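Local coordinates for protein halorhodopsin (PDB 2JAF) that probably pumps chloride ions across the membrane of a halophilic archaeon, driven by light absorbed by its bound retinal, at residues A[75-80]-A[106-111]; A[208-213]-A[232-237]. The protein carries 2 engineered substitutions. One frame throughout, in Å; residues are numbered along the deposited sequence.

Contact 1. Residues A[75-80]-A[106-111]; sequences SSYLGL and WGRYLT. With PLM (palmitic acid), chain D; PLM (palmitic acid), chain E.
Arg108 and Tyr77 meet at their polar ends: NH1 of Arg108 donates to Tyr77 OH over 3.0 Å (N-H...O angle 155°). The oxygen lies near the guanidinium plane, while the phenol ring stands almost perpendicular to it, the planes 84° apart. The Arg108 chain, extended from CG to NE, carries the guanidinium group to Tyr77. Tyr77 OH also bonds Asp238, and Arg108 NE bonds Gln105, so the buried polar group is held from several sides. Packing is tight round Leu80: its CD1 sits 3.7 Å from Arg108 CG and above the rim of one guanidinium face, and its CD2 lies against Gly107, which has no side chain to keep it off. The face of helix 106-127 turned from 75-80 lies instead against lipid: Trp106 points away and lays an indole face against a palmitic acid chain, its NE1 3.5 Å from C2 of the chain E lipid. With an alanine in place of Trp106 this acyl chain would probably lose its flat support, opening a gap beside Leu149 and Met153. Helix 27-50 closes over Tyr77, Leu80 and Arg108 through Leu33, helix 131-153 backs Trp106, and strands 87-90 and 101-104 lie in the connection between the two antiparallel helices.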
loop_
_atom_site.group_PDB
_atom_site.type_symbol
_atom_site.label_atom_id
_atom_site.label_comp_id
_atom_site.label_asym_id
_atom_site.label_seq_id
_atom_site.Cartn_x
_atom_site.Cartn_y
_atom_site.Cartn_z
ATOM N N SER A 75 -6.458 8.062 -14.268
ATOM C CA SER A 75 -5.708 6.815 -14.358
ATOM C C SER A 75 -6.669 5.633 -14.346
ATOM O O SER A 75 -6.513 4.684 -15.111
ATOM C CB SER A 75 -4.745 6.687 -13.178
ATOM O OG SER A 75 -4.161 5.395 -13.136
ATOM N N SER A 76 -7.669 5.703 -13.475
ATOM C CA SER A 76 -8.646 4.628 -13.360
ATOM C C SER A 76 -9.409 4.431 -14.666
ATOM O O SER A 76 -9.522 3.311 -15.169
ATOM C CB SER A 76 -9.639 4.922 -12.236
ATOM O OG SER A 76 -10.582 3.868 -12.118
ATOM N N TYR A 77 -9.925 5.518 -15.223
ATOM C CA TYR A 77 -10.680 5.425 -16.453
ATOM C C TYR A 77 -9.848 4.952 -17.649
ATOM O O TYR A 77 -10.371 4.274 -18.533
ATOM C CB TYR A 77 -11.384 6.757 -16.726
ATOM C CG TYR A 77 -12.611 6.918 -15.846
ATOM C CD1 TYR A 77 -13.796 6.235 -16.137
ATOM C CD2 TYR A 77 -12.560 7.681 -14.679
ATOM C CE1 TYR A 77 -14.902 6.303 -15.283
ATOM C CE2 TYR A 77 -13.661 7.754 -13.816
ATOM C CZ TYR A 77 -14.822 7.063 -14.124
ATOM O OH TYR A 77 -15.895 7.113 -13.259
ATOM N N LEU A 78 -8.564 5.288 -17.670
ATOM C CA LEU A 78 -7.690 4.830 -18.752
ATOM C C LEU A 78 -7.527 3.313 -18.623
ATOM O O LEU A 78 -7.485 2.593 -19.618
ATOM C CB LEU A 78 -6.312 5.493 -18.655
ATOM C CG LEU A 78 -6.257 7.010 -18.814
ATOM C CD1 LEU A 78 -4.823 7.489 -18.597
ATOM C CD2 LEU A 78 -6.760 7.401 -20.203
ATOM N N GLY A 79 -7.422 2.839 -17.387
ATOM C CA GLY A 79 -7.281 1.410 -17.161
ATOM C C GLY A 79 -8.502 0.696 -17.708
ATOM O O GLY A 79 -8.392 -0.341 -18.370
ATOM N N LEU A 80 -9.676 1.266 -17.443
ATOM C CA LEU A 80 -10.924 0.683 -17.921
ATOM C C LEU A 80 -11.054 0.771 -19.441
ATOM O O LEU A 80 -11.325 -0.223 -20.111
ATOM C CB LEU A 80 -12.119 1.386 -17.267
ATOM C CG LEU A 80 -12.191 1.309 -15.738
ATOM C CD1 LEU A 80 -13.416 2.078 -15.238
ATOM C CD2 LEU A 80 -12.255 -0.146 -15.297
ATOM N N TRP A 106 -13.311 -4.207 -12.592
ATOM C CA TRP A 106 -12.569 -4.327 -11.344
ATOM C C TRP A 106 -11.509 -3.256 -11.125
ATOM O O TRP A 106 -11.037 -3.065 -10.003
ATOM C CB TRP A 106 -11.949 -5.725 -11.209
ATOM C CG TRP A 106 -10.955 -6.110 -12.258
ATOM C CD1 TRP A 106 -11.191 -6.861 -13.378
ATOM C CD2 TRP A 106 -9.552 -5.826 -12.254
ATOM N NE1 TRP A 106 -10.021 -7.066 -14.063
ATOM C CE2 TRP A 106 -8.998 -6.442 -13.398
ATOM C CE3 TRP A 106 -8.708 -5.111 -11.394
ATOM C CZ2 TRP A 106 -7.637 -6.366 -13.705
ATOM C CZ3 TRP A 106 -7.354 -5.035 -11.700
ATOM C CH2 TRP A 106 -6.833 -5.661 -12.847
ATOM N N GLY A 107 -11.137 -2.557 -12.193
ATOM C CA GLY A 107 -10.162 -1.495 -12.049
ATOM C C GLY A 107 -10.736 -0.371 -11.200
ATOM O O GLY A 107 -9.994 0.391 -10.582
ATOM N N ARG A 108 -12.058 -0.246 -11.163
ATOM C CA ARG A 108 -12.645 0.807 -10.337
ATOM C C ARG A 108 -12.323 0.515 -8.878
ATOM O O ARG A 108 -11.821 1.372 -8.150
ATOM C CB ARG A 108 -14.166 0.864 -10.502
ATOM C CG ARG A 108 -14.680 1.454 -11.802
ATOM C CD ARG A 108 -16.209 1.557 -11.755
ATOM N NE ARG A 108 -16.810 2.037 -12.994
ATOM C CZ ARG A 108 -16.931 3.320 -13.338
ATOM N NH1 ARG A 108 -16.486 4.284 -12.534
ATOM N NH2 ARG A 108 -17.520 3.635 -14.479
ATOM N N TYR A 109 -12.603 -0.716 -8.461
ATOM C CA TYR A 109 -12.387 -1.130 -7.084
ATOM C C TYR A 109 -10.924 -0.998 -6.690
ATOM O O TYR A 109 -10.602 -0.545 -5.588
ATOM C CB TYR A 109 -12.901 -2.571 -6.899
ATOM C CG TYR A 109 -14.200 -2.833 -7.649
ATOM C CD1 TYR A 109 -15.190 -1.848 -7.737
ATOM C CD2 TYR A 109 -14.428 -4.047 -8.298
ATOM C CE1 TYR A 109 -16.368 -2.064 -8.455
ATOM C CE2 TYR A 109 -15.602 -4.271 -9.019
ATOM C CZ TYR A 109 -16.567 -3.275 -9.095
ATOM O OH TYR A 109 -17.724 -3.487 -9.813
ATOM N N LEU A 110 -10.029 -1.361 -7.604
ATOM C CA LEU A 110 -8.601 -1.271 -7.340
ATOM C C LEU A 110 -8.095 0.165 -7.162
ATOM O O LEU A 110 -7.368 0.469 -6.213
ATOM C CB LEU A 110 -7.812 -1.925 -8.479
ATOM C CG LEU A 110 -6.292 -1.853 -8.301
ATOM C CD1 LEU A 110 -5.882 -2.739 -7.124
ATOM C CD2 LEU A 110 -5.592 -2.299 -9.580
ATOM N N THR A 111 -8.468 1.057 -8.076
ATOM C CA THR A 111 -8.001 2.433 -7.975
ATOM C C THR A 111 -8.623 3.188 -6.801
ATOM O O THR A 111 -8.031 4.141 -6.293
ATOM C CB THR A 111 -8.248 3.210 -9.281
ATOM O OG1 THR A 111 -9.653 3.394 -9.479
ATOM C CG2 THR A 111 -7.671 2.440 -10.462
HETATM C C1 PLM D . -4.795 2.027 -12.723
HETATM O O1 PLM D . -4.451 1.622 -13.846
HETATM O O2 PLM D . -5.385 3.119 -12.562
HETATM C C2 PLM D . -4.478 1.136 -11.534
HETATM C C3 PLM D . -3.792 1.816 -10.353
HETATM C C4 PLM D . -3.586 0.768 -9.269
HETATM C C5 PLM D . -2.903 1.394 -8.073
HETATM C C6 PLM D . -3.669 1.192 -6.788
HETATM C C7 PLM D . -2.718 1.608 -5.685
HETATM C C8 PLM D . -3.334 1.464 -4.314
HETATM C C9 PLM D . -2.333 1.930 -3.270
HETATM C CA PLM D . -2.894 1.777 -1.869
HETATM C CB PLM D . -2.235 2.533 -0.724
HETATM C CC PLM D . -2.246 4.052 -0.789
HETATM C CD PLM D . -1.594 4.590 0.470
HETATM C CE PLM D . -1.587 6.119 0.473
HETATM C CF PLM D . -0.728 6.592 1.637
HETATM C CG PLM D . -0.694 8.112 1.693
HETATM C C1 PLM E . -8.922 -10.896 -13.446
HETATM O O1 PLM E . -8.776 -10.576 -14.642
HETATM O O2 PLM E . -9.263 -12.048 -13.098
HETATM C C2 PLM E . -8.673 -9.825 -12.396
HETATM C C3 PLM E . -7.440 -9.950 -11.505
HETATM C C4 PLM E . -7.415 -8.733 -10.585
HETATM C C5 PLM E . -6.253 -8.662 -9.611
HETATM C C6 PLM E . -5.002 -8.061 -10.221
HETATM C C7 PLM E . -4.571 -6.771 -9.547
HETATM C C8 PLM E . -3.314 -6.211 -10.178
HETATM C C9 PLM E . -2.892 -4.933 -9.469
HETATM C CA PLM E . -1.633 -4.333 -10.065
HETATM C CB PLM E . -0.962 -3.179 -9.332
HETATM C CC PLM E . -0.469 -3.473 -7.926
HETATM C CD PLM E . 0.221 -2.254 -7.346
HETATM C CE PLM E . 0.718 -2.542 -5.930
HETATM C CF PLM E . 0.448 -1.308 -5.077
HETATM C CG PLM E . 0.902 -1.517 -3.641
#

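Contact 2. Residues A[208-213]-A[232-237]; sequences LGYPIV and WAYSVL. With RET (retinal), chain G.
Two methyl-to-ring contacts dominate where Tyr210 and Val213 face Leu237 and Tyr234. Leu237 CD1 stands 3.9 Å from the centroid of the Tyr210 ring, 7° off the ring normal, and Val213 CG1 stands 3.6 Å from the centroid of the Tyr234 ring, 14° off its normal. Each is a CH-pi contact centred on a face. The valine reaches its ring because CG1 is anti to the backbone N, which leaves the other methyl, CG2, to pack 3.6 Å from Ala233 CB and to meet Leu237 CD1 tip to tip. The two tyrosine rings, by contrast, only brush obliquely, Tyr210 CD2 against Tyr234 CD1.

The leucine side chain packs tightly on backbone at Gly209: Leu237 CD1 settles 3.5 Å from Gly209 C, and a CB on Gly209 would collide with Leu237 CD2. Two residues on, the N of Pro211 makes no bond to the preceding turn, and the helix kinks.

Polar contact across this interface is slight. Tyr210 OH lies close to the Leu237 carbonyl at a poor angle, so no hydrogen bond forms, and it bonds Asp238 instead. That bond fixes the far end of the ring, while Trp112 meets it edge-to-face.

Retinal supplies the remaining contacts. The polyene runs over the Tyr210 face opposite Leu237, with Tyr210 CE2 3.5 Å from C12, so the ring is clamped between ligand and leucine. Pro211 CB touches the ionone ring 3.6 Å from C5. Segments 208-213 and 232-237 run almost antiparallel, 177° between their directions, and Tyr210 and Pro211 form part of the wall of the retinal pocket characteristic of the seven-helix microbial rhodopsins.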
loop_
_atom_site.group_PDB
_atom_site.type_symbol
_atom_site.label_atom_id
_atom_site.label_comp_id
_atom_site.label_asym_id
_atom_site.label_seq_id
_atom_site.Cartn_x
_atom_site.Cartn_y
_atom_site.Cartn_z
ATOM N N LEU A 208 -22.302 6.342 0.144
ATOM C CA LEU A 208 -23.306 5.297 0.329
ATOM C C LEU A 208 -23.856 4.843 -1.022
ATOM O O LEU A 208 -24.366 3.726 -1.154
ATOM C CB LEU A 208 -24.453 5.810 1.211
ATOM C CG LEU A 208 -24.213 5.787 2.720
ATOM C CD1 LEU A 208 -25.260 6.620 3.441
ATOM C CD2 LEU A 208 -24.262 4.340 3.196
ATOM N N GLY A 209 -23.757 5.705 -2.031
ATOM C CA GLY A 209 -24.248 5.341 -3.346
ATOM C C GLY A 209 -23.477 4.187 -3.978
ATOM O O GLY A 209 -24.049 3.386 -4.720
ATOM N N TYR A 210 -22.181 4.082 -3.693
ATOM C CA TYR A 210 -21.391 3.013 -4.306
ATOM C C TYR A 210 -21.840 1.596 -3.946
ATOM O O TYR A 210 -22.010 0.764 -4.836
ATOM C CB TYR A 210 -19.898 3.215 -4.018
ATOM C CG TYR A 210 -19.358 4.460 -4.690
ATOM C CD1 TYR A 210 -19.560 5.724 -4.126
ATOM C CD2 TYR A 210 -18.662 4.380 -5.897
ATOM C CE1 TYR A 210 -19.072 6.882 -4.752
ATOM C CE2 TYR A 210 -18.173 5.531 -6.533
ATOM C CZ TYR A 210 -18.380 6.776 -5.953
ATOM O OH TYR A 210 -17.879 7.906 -6.562
ATOM N N PRO A 211 -22.041 1.293 -2.651
ATOM C CA PRO A 211 -22.482 -0.076 -2.353
ATOM C C PRO A 211 -23.902 -0.358 -2.856
ATOM O O PRO A 211 -24.273 -1.512 -3.072
ATOM C CB PRO A 211 -22.355 -0.168 -0.830
ATOM C CG PRO A 211 -22.453 1.278 -0.364
ATOM C CD PRO A 211 -21.639 1.996 -1.420
ATOM N N ILE A 212 -24.696 0.693 -3.053
ATOM C CA ILE A 212 -26.053 0.509 -3.560
ATOM C C ILE A 212 -25.962 0.099 -5.025
ATOM O O ILE A 212 -26.651 -0.819 -5.466
ATOM C CB ILE A 212 -26.882 1.808 -3.430
ATOM C CG1 ILE A 212 -27.134 2.094 -1.949
ATOM C CG2 ILE A 212 -28.202 1.679 -4.186
ATOM C CD1 ILE A 212 -27.914 3.371 -1.681
ATOM N N VAL A 213 -25.107 0.785 -5.779
ATOM C CA VAL A 213 -24.933 0.469 -7.190
ATOM C C VAL A 213 -24.418 -0.963 -7.325
ATOM O O VAL A 213 -24.897 -1.720 -8.171
ATOM C CB VAL A 213 -23.920 1.427 -7.870
ATOM C CG1 VAL A 213 -23.581 0.920 -9.267
ATOM C CG2 VAL A 213 -24.512 2.833 -7.974
ATOM N N TRP A 232 -22.466 3.831 -15.781
ATOM C CA TRP A 232 -22.865 5.234 -15.708
ATOM C C TRP A 232 -23.182 5.671 -14.277
ATOM O O TRP A 232 -22.899 6.809 -13.896
ATOM C CB TRP A 232 -24.081 5.517 -16.609
ATOM C CG TRP A 232 -23.705 6.099 -17.963
ATOM C CD1 TRP A 232 -23.731 5.456 -19.169
ATOM C CD2 TRP A 232 -23.188 7.416 -18.223
ATOM N NE1 TRP A 232 -23.261 6.286 -20.160
ATOM C CE2 TRP A 232 -22.921 7.493 -19.608
ATOM C CE3 TRP A 232 -22.922 8.536 -17.419
ATOM C CZ2 TRP A 232 -22.397 8.649 -20.212
ATOM C CZ3 TRP A 232 -22.399 9.689 -18.019
ATOM C CH2 TRP A 232 -22.143 9.732 -19.405
ATOM N N ALA A 233 -23.760 4.775 -13.481
ATOM C CA ALA A 233 -24.098 5.122 -12.105
ATOM C C ALA A 233 -22.823 5.475 -11.338
ATOM O O ALA A 233 -22.762 6.504 -10.660
ATOM C CB ALA A 233 -24.835 3.956 -11.426
ATOM N N TYR A 234 -21.809 4.620 -11.450
ATOM C CA TYR A 234 -20.531 4.860 -10.778
ATOM C C TYR A 234 -19.887 6.153 -11.300
ATOM O O TYR A 234 -19.330 6.941 -10.529
ATOM C CB TYR A 234 -19.562 3.696 -11.029
ATOM C CG TYR A 234 -19.861 2.399 -10.296
ATOM C CD1 TYR A 234 -20.010 2.370 -8.911
ATOM C CD2 TYR A 234 -19.903 1.182 -10.986
ATOM C CE1 TYR A 234 -20.184 1.164 -8.226
ATOM C CE2 TYR A 234 -20.074 -0.028 -10.309
ATOM C CZ TYR A 234 -20.210 -0.032 -8.936
ATOM O OH TYR A 234 -20.347 -1.226 -8.258
ATOM N N SER A 235 -19.954 6.362 -12.612
ATOM C CA SER A 235 -19.374 7.552 -13.222
ATOM C C SER A 235 -20.025 8.818 -12.695
ATOM O O SER A 235 -19.338 9.795 -12.412
ATOM C CB SER A 235 -19.495 7.494 -14.746
ATOM O OG SER A 235 -18.643 6.484 -15.265
ATOM N N VAL A 236 -21.347 8.809 -12.561
ATOM C CA VAL A 236 -22.036 9.984 -12.032
ATOM C C VAL A 236 -21.636 10.200 -10.571
ATOM O O VAL A 236 -21.445 11.331 -10.130
ATOM C CB VAL A 236 -23.567 9.834 -12.112
ATOM C CG1 VAL A 236 -24.246 10.967 -11.345
ATOM C CG2 VAL A 236 -24.009 9.849 -13.569
ATOM N N LEU A 237 -21.517 9.116 -9.812
ATOM C CA LEU A 237 -21.119 9.250 -8.413
ATOM C C LEU A 237 -19.725 9.867 -8.339
ATOM O O LEU A 237 -19.465 10.743 -7.509
ATOM C CB LEU A 237 -21.134 7.888 -7.712
ATOM C CG LEU A 237 -22.535 7.364 -7.378
ATOM C CD1 LEU A 237 -22.432 5.949 -6.843
ATOM C CD2 LEU A 237 -23.193 8.290 -6.323
HETATM C C1 RET G . -18.177 -1.461 -2.465
HETATM C C2 RET G . -18.805 -2.929 -2.338
HETATM C C3 RET G . -18.707 -3.604 -0.948
HETATM C C4 RET G . -19.445 -2.720 0.160
HETATM C C5 RET G . -19.029 -1.195 0.179
HETATM C C6 RET G . -18.414 -0.544 -1.090
HETATM C C7 RET G . -17.942 0.878 -0.980
HETATM C C8 RET G . -17.263 1.690 -1.835
HETATM C C9 RET G . -17.097 3.108 -1.664
HETATM C C10 RET G . -16.463 3.651 -2.784
HETATM C C11 RET G . -16.183 4.991 -2.941
HETATM C C12 RET G . -15.598 5.442 -4.134
HETATM C C13 RET G . -15.196 6.823 -4.357
HETATM C C14 RET G . -14.575 7.011 -5.627
HETATM C C15 RET G . -13.912 8.147 -6.025
HETATM C C16 RET G . -16.651 -1.726 -2.731
HETATM C C17 RET G . -18.875 -0.805 -3.766
HETATM C C18 RET G . -19.295 -0.461 1.483
HETATM C C19 RET G . -17.749 3.916 -0.407
HETATM C C20 RET G . -15.462 7.944 -3.335
#

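Contact 1 joins helices 58-82 and 106-127, contact 2 joins helices 193-216 and 227-255, and no helix is shared. All touching residues of contact 1 are buried, yet its chemistry is largely polar, with an arginine and hydroxyls between the helices and lipid against another side. Contact 2 is partly buried and mostly apolar, a set of methyl and ring faces that reaches from retinal toward the protein surface. Their centres lie about 14 Å apart, and the two meet directly: Arg108 NH2 is 3.2 Å from Ser235 OG, a probable hydrogen bond. Asp238, next to 232-237 in the chain, is hydrogen-bonded to both Tyr77 and Tyr210, tying the polar site to the chromophore wall.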